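Local structure of flavocytochrome C3 fumarate reductase (Shewanella frigidimarina, 1QO8) at residues T329-I334 / V363-R368; T121-L125 / A559-L564. The protein reduces fumarate to succinate in vitro, using one FAD and four covalently bound c-type hemes per subunit, and may take part in electron transport to ferric iron. All coordinates share one frame; numbering follows the deposited sequence.

Contact 1 of 2, residues T329-I334 / V363-R368; sequences TSSNNI and VGKDSR. With FAD (flavin-adenine dinucleotide), chain G.
The R368 guanidinium meets segment 329-334 edge-on, with the carbonyl oxygens of S330 and N332 close to its plane. I334 CG2 lies obliquely to the group. NH1 donates to both oxygens. Its bond to S330 O is 2.9 Å and that to N332 O is 2.8 Å, each nearly straight. NH1 stands well above the S330 carbonyl plane but is tilted only 20° from that of N332. NH2 adds a weak bond to N332 O and donates as well to E81 O. Three backbone oxygens thus fix the rotation of the group. A bend in the arginine chain (chi3 -55°) brings the edge of the head to the loop, while T329 CG2 rests 3.6 Å from R368 CD. V363 CG1 packs against the S330 carbonyl. In an ST turn, N332 N donates to S330 OG, which itself bonds I498 O. S331 OG lies 3.4 Å from the flavin methyl C8M and is also bonded to H499, a succinate-binding residue by similarity. N333 touches a heme, so the loop lies between heme and flavin. Strands 329-330 and 357-364 both pair with strand 489-505, the first parallel and the second antiparallel.

Contact 2 of 2, residues T121-L125 / A559-L564; sequences TTQVL and AAKHAL
V124 sets CG1 anti to its own N (chi1 -176°), which spreads its two methyls over helix 543-563. CG1 meets A559 CB at 3.7 Å. CG2 reaches A560, lying 3.9 Å from A560 CA, and it also brushes the A559 carbonyl. Q123 turns CG away from its carbonyl carbon (chi1 -66°) and then runs extended, which carries the amide out to the end of the helix. There Q123 OE1 comes to 3.4 Å from L564 CD2, and the two side chains cross at about a right angle. Nearer the backbone, Q123 CB sits 3.7 Å from A563 CB. The touching helix residues A559, A560 and A563 are all alanines, so the backbone at the Q123 corner comes close: the CA atoms of Q123 and A563 are 5.5 Å apart. L564 has left helical geometry, but its N still bonds A560 O at 2.8 Å. After the corner, strand 124-127 enters the parallel sheet beside strands 147-150 and 303-306. V124 also packs on A140 of helix 131-143, which follows this strand in a Rossmann-type FAD-binding fold. Between the two segments the contact is mainly methyl packing, with the Q123 amide oxygen set against a leucine methyl. Q123 OE1 is satisfied by N146 N. The helix packs on the sheet by methyls, while A559 O and H562 give it polar links to S303, and H562 another to D522.

How the contacts relate
Contact 2 joins the two ends of the flavoprotein-like region. Its strand segment 121-125 comes first in the chain and its helix segment 559-564 comes last. Contact 1 falls between them in sequence. The centres are 37 Å apart and the nearest atoms about 19 Å, so the two do not touch. They share no sheet. Contact 1 belongs to the mixed sheet built on strand 489-505. Contact 2 lies where strand 120-122 of a four-strand mixed sheet leads into strand 124-127 of the parallel sheet. V124 remains about 14 Å from FAD, between side chain and cofactor. Contact 2 thus brings the C-terminal helix back against the first strand of the FAD-binding fold, while contact 1 sits at the cofactors.

Contact 1 of 2, residues T329-I334 / V363-R368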
loop_
_atom_site.group_PDB
_atom_site.type_symbol
_atom_site.label_atom_id
_atom_site.label_comp_id
_atom_site.label_asym_id
_atom_site.label_seq_id
_atom_site.Cartn_x
_atom_site.Cartn_y
_atom_site.Cartn_z
ATOM N N THR A 329 2.933 8.513 18.378
ATOM C CA THR A 329 2.243 9.755 18.238
ATOM C C THR A 329 2.500 10.360 16.837
ATOM O O THR A 329 2.829 9.620 15.927
ATOM C CB THR A 329 2.829 10.893 19.141
ATOM O OG1 THR A 329 3.869 10.526 20.006
ATOM C CG2 THR A 329 1.691 11.700 19.608
ATOM N N SER A 330 2.559 11.709 16.720
ATOM C CA SER A 330 2.927 12.241 15.403
ATOM C C SER A 330 3.336 13.647 15.747
ATOM O O SER A 330 2.754 14.156 16.720
ATOM C CB SER A 330 1.637 12.330 14.458
ATOM O OG SER A 330 2.181 13.107 13.304
ATOM N N SER A 331 4.163 14.314 15.009
ATOM C CA SER A 331 4.408 15.700 15.257
ATOM C C SER A 331 3.473 16.582 14.395
ATOM O O SER A 331 3.792 17.731 14.285
ATOM C CB SER A 331 5.841 15.849 14.719
ATOM O OG SER A 331 5.613 15.413 13.370
ATOM N N ASN A 332 2.614 16.010 13.544
ATOM C CA ASN A 332 1.905 16.730 12.509
ATOM C C ASN A 332 0.812 17.659 13.006
ATOM O O ASN A 332 0.168 17.372 13.998
ATOM C CB ASN A 332 1.168 15.744 11.554
ATOM C CG ASN A 332 2.212 15.032 10.679
ATOM O OD1 ASN A 332 1.875 14.711 9.554
ATOM N ND2 ASN A 332 3.473 14.970 11.144
ATOM N N ASN A 333 0.434 18.615 12.147
ATOM C CA ASN A 333 -0.907 19.222 12.389
ATOM C C ASN A 333 -1.999 18.187 12.139
ATOM O O ASN A 333 -1.839 17.205 11.354
ATOM C CB ASN A 333 -0.988 20.362 11.378
ATOM C CG ASN A 333 -2.135 21.325 11.629
ATOM O OD1 ASN A 333 -3.032 20.981 12.448
ATOM N ND2 ASN A 333 -1.934 22.487 11.039
ATOM N N ILE A 334 -3.172 18.313 12.761
ATOM C CA ILE A 334 -4.305 17.449 12.662
ATOM C C ILE A 334 -4.995 17.498 11.271
ATOM O O ILE A 334 -5.708 16.559 10.944
ATOM C CB ILE A 334 -5.383 17.768 13.731
ATOM C CG1 ILE A 334 -5.852 19.219 13.524
ATOM C CG2 ILE A 334 -4.748 17.543 15.130
ATOM C CD1 ILE A 334 -7.056 19.576 14.373
ATOM N N VAL A 363 9.178 12.358 20.107
ATOM C CA VAL A 363 8.223 13.496 19.996
ATOM C C VAL A 363 7.532 13.670 21.328
ATOM O O VAL A 363 7.201 12.639 21.952
ATOM C CB VAL A 363 7.122 13.127 18.923
ATOM C CG1 VAL A 363 6.094 14.185 18.736
ATOM C CG2 VAL A 363 7.851 12.967 17.569
ATOM N N GLY A 364 7.226 14.914 21.754
ATOM C CA GLY A 364 6.542 14.995 23.051
ATOM C C GLY A 364 5.238 14.262 23.082
ATOM O O GLY A 364 4.514 14.289 22.088
ATOM N N LYS A 365 4.812 13.632 24.154
ATOM C CA LYS A 365 3.614 12.830 24.155
ATOM C C LYS A 365 2.403 13.720 24.486
ATOM O O LYS A 365 1.288 13.558 23.961
ATOM C CB LYS A 365 3.754 11.580 25.017
ATOM C CG LYS A 365 3.057 10.365 24.384
ATOM C CD LYS A 365 2.396 9.416 25.372
ATOM C CE LYS A 365 1.306 8.583 24.700
ATOM N NZ LYS A 365 1.770 7.861 23.468
ATOM N N ASP A 366 2.637 14.778 25.255
ATOM C CA ASP A 366 1.677 15.803 25.599
ATOM C C ASP A 366 1.715 16.995 24.649
ATOM O O ASP A 366 0.667 17.305 24.080
ATOM C CB ASP A 366 1.910 16.332 27.029
ATOM C CG ASP A 366 3.317 16.045 27.551
ATOM O OD1 ASP A 366 4.274 15.806 26.703
ATOM O OD2 ASP A 366 3.387 16.033 28.831
ATOM N N SER A 367 2.806 17.717 24.609
ATOM C CA SER A 367 3.057 18.757 23.613
ATOM C C SER A 367 3.776 18.121 22.432
ATOM O O SER A 367 4.960 17.696 22.464
ATOM C CB SER A 367 3.692 19.921 24.292
ATOM O OG SER A 367 4.089 21.097 23.641
ATOM N N ARG A 368 3.104 18.022 21.275
ATOM C CA ARG A 368 3.570 17.136 20.202
ATOM C C ARG A 368 4.633 17.764 19.376
ATOM O O ARG A 368 4.594 17.983 18.160
ATOM C CB ARG A 368 2.416 16.536 19.380
ATOM C CG ARG A 368 1.472 15.674 20.222
ATOM C CD ARG A 368 0.304 15.038 19.398
ATOM N NE ARG A 368 -0.477 16.032 18.669
ATOM C CZ ARG A 368 -0.369 16.447 17.424
ATOM N NH1 ARG A 368 0.500 16.026 16.461
ATOM N NH2 ARG A 368 -1.270 17.399 17.041
HETATM P PA FAD G . 0.636 20.758 4.194
HETATM O O1A FAD G . 1.464 21.947 4.573
HETATM O O2A FAD G . 0.238 19.860 5.128
HETATM O O5B FAD G . -0.753 21.433 3.901
HETATM C C5B FAD G . -1.896 20.702 3.294
HETATM C C4B FAD G . -3.189 21.658 3.377
HETATM O O4B FAD G . -4.273 20.823 2.738
HETATM C C3B FAD G . -3.688 21.811 4.852
HETATM O O3B FAD G . -3.756 23.046 5.408
HETATM C C2B FAD G . -4.889 20.804 4.982
HETATM O O2B FAD G . -5.924 21.203 5.913
HETATM C C1B FAD G . -5.459 20.943 3.620
HETATM N N9A FAD G . -6.267 19.787 3.211
HETATM C C8A FAD G . -6.062 18.458 3.484
HETATM N N7A FAD G . -7.043 17.708 3.065
HETATM C C5A FAD G . -7.957 18.575 2.474
HETATM C C6A FAD G . -9.287 18.384 1.900
HETATM N N6A FAD G . -9.875 17.225 1.790
HETATM N N1A FAD G . -9.849 19.515 1.405
HETATM C C2A FAD G . -9.311 20.770 1.571
HETATM N N3A FAD G . -8.098 21.036 2.107
HETATM C C4A FAD G . -7.504 19.898 2.556
HETATM N N1 FAD G . 10.417 19.494 5.864
HETATM C C2 FAD G . 11.440 20.172 5.417
HETATM O O2 FAD G . 11.954 20.099 4.349
HETATM N N3 FAD G . 12.111 21.154 6.208
HETATM C C4 FAD G . 11.591 21.349 7.483
HETATM O O4 FAD G . 12.132 22.122 8.222
HETATM C C4X FAD G . 10.487 20.530 7.977
HETATM N N5 FAD G . 10.040 20.685 9.233
HETATM C C5X FAD G . 8.967 19.992 9.680
HETATM C C6 FAD G . 8.543 20.215 10.997
HETATM C C7 FAD G . 7.451 19.533 11.478
HETATM C C7M FAD G . 6.934 19.716 12.869
HETATM C C8 FAD G . 6.753 18.639 10.589
HETATM C C8M FAD G . 5.518 17.945 11.079
HETATM C C9 FAD G . 7.147 18.443 9.290
HETATM C C9A FAD G . 8.247 19.100 8.793
HETATM N N10 FAD G . 8.767 18.956 7.491
HETATM C C10 FAD G . 9.847 19.628 7.065
HETATM C "C1'" FAD G . 7.910 18.366 6.415
HETATM C "C2'" FAD G . 7.306 19.511 5.534
HETATM O "O2'" FAD G . 6.971 20.509 6.556
HETATM C "C3'" FAD G . 5.931 18.979 5.058
HETATM O "O3'" FAD G . 6.091 17.783 4.285
HETATM C "C4'" FAD G . 5.464 19.929 3.904
HETATM O "O4'" FAD G . 5.219 21.197 4.584
HETATM C "C5'" FAD G . 4.073 19.373 3.431
HETATM O "O5'" FAD G . 3.487 20.565 2.606
HETATM P P FAD G . 2.176 20.441 1.807
HETATM O O1P FAD G . 2.018 21.787 1.138
HETATM O O2P FAD G . 2.350 19.277 1.060
HETATM O O3P FAD G . 1.198 20.105 2.823
HETATM O O HOH W 1 5.512 18.967 16.028
#

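Contact 2 of 2, residues T121-L125 / A559-L564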
loop_
_atom_site.group_PDB
_atom_site.type_symbol
_atom_site.label_atom_id
_atom_site.label_comp_id
_atom_site.label_asym_id
_atom_site.label_seq_id
_atom_site.Cartn_x
_atom_site.Cartn_y
_atom_site.Cartn_z
ATOM N N THR A 121 -17.973 27.536 -11.282
ATOM C CA THR A 121 -16.967 26.844 -12.117
ATOM C C THR A 121 -15.729 27.723 -12.056
ATOM O O THR A 121 -15.939 28.943 -11.817
ATOM C CB THR A 121 -17.496 26.701 -13.557
ATOM O OG1 THR A 121 -18.537 25.702 -13.643
ATOM C CG2 THR A 121 -16.434 26.278 -14.539
ATOM N N THR A 122 -14.527 27.186 -12.176
ATOM C CA THR A 122 -13.304 27.965 -12.157
ATOM C C THR A 122 -12.401 27.361 -13.245
ATOM O O THR A 122 -12.845 26.329 -13.672
ATOM C CB THR A 122 -12.260 27.700 -11.028
ATOM O OG1 THR A 122 -12.779 26.840 -10.049
ATOM C CG2 THR A 122 -11.740 29.029 -10.557
ATOM N N GLN A 123 -11.199 27.840 -13.502
ATOM C CA GLN A 123 -10.276 27.044 -14.312
ATOM C C GLN A 123 -9.437 26.053 -13.489
ATOM O O GLN A 123 -9.239 24.875 -13.866
ATOM C CB GLN A 123 -9.437 28.114 -15.044
ATOM C CG GLN A 123 -10.438 28.840 -15.977
ATOM C CD GLN A 123 -9.765 29.797 -16.910
ATOM O OE1 GLN A 123 -8.751 30.433 -16.577
ATOM N NE2 GLN A 123 -10.380 29.821 -18.089
ATOM N N VAL A 124 -8.925 26.541 -12.330
ATOM C CA VAL A 124 -7.985 25.740 -11.509
ATOM C C VAL A 124 -8.489 25.706 -10.071
ATOM O O VAL A 124 -8.644 26.762 -9.440
ATOM C CB VAL A 124 -6.542 26.212 -11.483
ATOM C CG1 VAL A 124 -5.565 25.293 -10.696
ATOM C CG2 VAL A 124 -5.928 26.294 -12.920
ATOM N N LEU A 125 -8.842 24.512 -9.607
ATOM C CA LEU A 125 -9.172 24.280 -8.211
ATOM C C LEU A 125 -7.922 23.724 -7.487
ATOM O O LEU A 125 -7.437 22.654 -7.886
ATOM C CB LEU A 125 -10.180 23.153 -8.073
ATOM C CG LEU A 125 -11.149 23.061 -6.956
ATOM C CD1 LEU A 125 -11.388 21.609 -6.587
ATOM C CD2 LEU A 125 -11.012 23.982 -5.727
ATOM N N ALA A 559 -1.299 23.078 -14.381
ATOM C CA ALA A 559 -2.731 23.156 -14.211
ATOM C C ALA A 559 -3.323 24.295 -15.056
ATOM O O ALA A 559 -4.419 24.131 -15.594
ATOM C CB ALA A 559 -3.124 23.360 -12.757
ATOM N N ALA A 560 -2.662 25.451 -15.089
ATOM C CA ALA A 560 -3.202 26.647 -15.718
ATOM C C ALA A 560 -3.117 26.505 -17.244
ATOM O O ALA A 560 -4.092 26.781 -17.941
ATOM C CB ALA A 560 -2.506 27.927 -15.299
ATOM N N LYS A 561 -1.977 26.019 -17.690
ATOM C CA LYS A 561 -1.723 25.751 -19.093
ATOM C C LYS A 561 -2.771 24.791 -19.655
ATOM O O LYS A 561 -3.341 24.994 -20.741
ATOM C CB LYS A 561 -0.283 25.254 -19.293
ATOM C CG LYS A 561 0.661 26.378 -19.668
ATOM C CD LYS A 561 2.146 26.286 -19.429
ATOM C CE LYS A 561 2.883 25.114 -20.030
ATOM N NZ LYS A 561 4.369 25.142 -19.837
ATOM N N HIS A 562 -3.190 23.806 -18.839
ATOM C CA HIS A 562 -4.147 22.819 -19.312
ATOM C C HIS A 562 -5.547 23.400 -19.315
ATOM O O HIS A 562 -6.383 22.996 -20.130
ATOM C CB HIS A 562 -4.060 21.593 -18.406
ATOM C CG HIS A 562 -5.071 20.530 -18.716
ATOM N ND1 HIS A 562 -6.316 20.495 -18.080
ATOM C CD2 HIS A 562 -5.033 19.516 -19.589
ATOM C CE1 HIS A 562 -6.953 19.439 -18.533
ATOM N NE2 HIS A 562 -6.191 18.825 -19.436
ATOM N N ALA A 563 -5.832 24.337 -18.405
ATOM C CA ALA A 563 -7.125 24.990 -18.375
ATOM C C ALA A 563 -7.332 26.004 -19.496
ATOM O O ALA A 563 -8.413 26.143 -20.021
ATOM C CB ALA A 563 -7.361 25.735 -17.065
ATOM N N LEU A 564 -6.323 26.826 -19.708
ATOM C CA LEU A 564 -6.306 27.731 -20.856
ATOM C C LEU A 564 -5.758 26.833 -21.928
ATOM O O LEU A 564 -5.752 25.620 -21.599
ATOM C CB LEU A 564 -5.218 28.764 -20.587
ATOM C CG LEU A 564 -5.510 29.418 -19.240
ATOM C CD1 LEU A 564 -4.326 30.202 -18.719
ATOM C CD2 LEU A 564 -6.760 30.264 -19.344
#